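3-deoxy-D-manno-octulosonate 8-phosphate phosphatase KdsC (Xanthomonas campestris pv. campestris, PDB 4NAV) probably hydrolyses 3-deoxy-D-manno-octulosonate 8-phosphate to KDO and inorganic phosphate, a magnesium-dependent step in making lipopolysaccharide. Local coordinates at residues 170-173 and 174-178. Numbering follows the deposited sequence.
Sequences QGQV and DSIIA
The flat carbonyl group of Gln172, just past the Schellman motif that ends helix 158-169, meets residues of the following helix on both faces and at its edge. Ile176 CD1 lies over one face, 3.5 Å from Gln172 O. Off the opposite face sits Ser175 OG, which gives Gln172 O a weak hydrogen bond at 3.3 Å. Between them, Ile176 N donates in the carbonyl plane, 3.1 Å from Gln172 O, so one acceptor carries two bonds at the first turn of helix 173-180. Gly171, with its positive phi, is the C-prime residue of the motif, and the chain starts a new helix almost at once. This is a helix-to-helix junction in a haloacid dehalogenase-type fold: one helix ends and the next begins within a few residues. Ser175 reaches back because its chi1 of 87° swings the hydroxyl toward the preceding residues. One residue on, Val173 O accepts from Ile177 N at 2.9 Å, close to straight on to the carbonyl (C=O...N 175°). Beside that bond the two side chains run the same way, with Val173 CG2 3.9 Å from Ile177 CD1. In the tetramer a second subunit packs here, its Trp141 against Val173 and its Leu120 against Ile176. A water spans the junction, donating to Gly171 O at 2.6 Å and accepting from Ser175 N at 2.9 Å.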
loop_
_atom_site.group_PDB
_atom_site.type_symbol
_atom_site.label_atom_id
_atom_site.label_comp_id
_atom_site.label_asym_id
_atom_site.label_seq_id
_atom_site.Cartn_x
_atom_site.Cartn_y
_atom_site.Cartn_z
ATOM N N GLN A 170 27.230 -0.660 -18.381
ATOM C CA GLN A 170 28.313 -1.645 -18.424
ATOM C C GLN A 170 28.089 -2.727 -19.473
ATOM O O GLN A 170 28.724 -3.753 -19.432
ATOM C CB GLN A 170 28.500 -2.246 -17.031
ATOM C CG GLN A 170 28.970 -1.221 -16.003
ATOM C CD GLN A 170 29.331 -1.849 -14.665
ATOM O OE1 GLN A 170 29.565 -3.054 -14.576
ATOM N NE2 GLN A 170 29.473 -1.015 -13.646
ATOM N N GLY A 171 27.198 -2.446 -20.432
ATOM C CA GLY A 171 27.020 -3.284 -21.615
ATOM C C GLY A 171 26.494 -4.677 -21.310
ATOM O O GLY A 171 26.675 -5.630 -22.086
ATOM N N GLN A 172 25.721 -4.754 -20.254
ATOM C CA GLN A 172 25.317 -6.007 -19.752
ATOM C C GLN A 172 23.916 -6.493 -20.177
ATOM O O GLN A 172 23.564 -7.678 -19.935
ATOM C CB GLN A 172 25.387 -5.899 -18.247
ATOM C CG GLN A 172 25.999 -7.106 -17.628
ATOM C CD GLN A 172 27.487 -7.226 -17.808
ATOM O OE1 GLN A 172 28.107 -6.487 -18.540
ATOM N NE2 GLN A 172 28.052 -8.227 -17.178
ATOM N N VAL A 173 23.123 -5.628 -20.817
ATOM C CA VAL A 173 21.692 -5.904 -20.930
ATOM C C VAL A 173 21.440 -7.012 -21.963
ATOM O O VAL A 173 20.745 -7.991 -21.684
ATOM C CB VAL A 173 20.759 -4.636 -20.933
ATOM C CG1 VAL A 173 21.434 -3.363 -21.356
ATOM C CG2 VAL A 173 19.501 -4.825 -21.761
ATOM N N ASP A 174 22.043 -6.872 -23.132
ATOM C CA ASP A 174 21.840 -7.819 -24.233
ATOM C C ASP A 174 22.040 -9.245 -23.775
ATOM O O ASP A 174 21.288 -10.139 -24.183
ATOM C CB ASP A 174 22.776 -7.518 -25.394
ATOM C CG ASP A 174 22.297 -6.350 -26.246
ATOM O OD1 ASP A 174 21.332 -5.666 -25.874
ATOM O OD2 ASP A 174 22.886 -6.128 -27.326
ATOM N N SER A 175 23.056 -9.464 -22.943
ATOM C CA SER A 175 23.374 -10.804 -22.520
ATOM C C SER A 175 22.433 -11.253 -21.401
ATOM O O SER A 175 22.082 -12.448 -21.302
ATOM C CB SER A 175 24.849 -10.901 -22.121
ATOM O OG SER A 175 25.043 -10.561 -20.769
ATOM N N ILE A 176 21.973 -10.300 -20.585
ATOM C CA ILE A 176 20.973 -10.607 -19.586
ATOM C C ILE A 176 19.728 -11.161 -20.260
ATOM O O ILE A 176 19.257 -12.247 -19.925
ATOM C CB ILE A 176 20.643 -9.396 -18.726
ATOM C CG1 ILE A 176 21.723 -9.236 -17.660
ATOM C CG2 ILE A 176 19.308 -9.579 -18.037
ATOM C CD1 ILE A 176 21.721 -7.879 -16.992
ATOM N N ILE A 177 19.226 -10.428 -21.234
ATOM C CA ILE A 177 18.094 -10.889 -22.026
ATOM C C ILE A 177 18.305 -12.235 -22.699
ATOM O O ILE A 177 17.403 -13.062 -22.732
ATOM C CB ILE A 177 17.685 -9.803 -23.053
ATOM C CG1 ILE A 177 16.733 -8.804 -22.353
ATOM C CG2 ILE A 177 16.993 -10.393 -24.282
ATOM C CD1 ILE A 177 16.835 -7.409 -22.920
ATOM N N ALA A 178 19.476 -12.447 -23.264
ATOM C CA ALA A 178 19.761 -13.701 -23.969
ATOM C C ALA A 178 19.731 -14.871 -22.998
ATOM O O ALA A 178 19.224 -15.935 -23.318
ATOM C CB ALA A 178 21.101 -13.619 -24.687
HETATM O O HOH W 1 25.244 -7.606 -22.930
#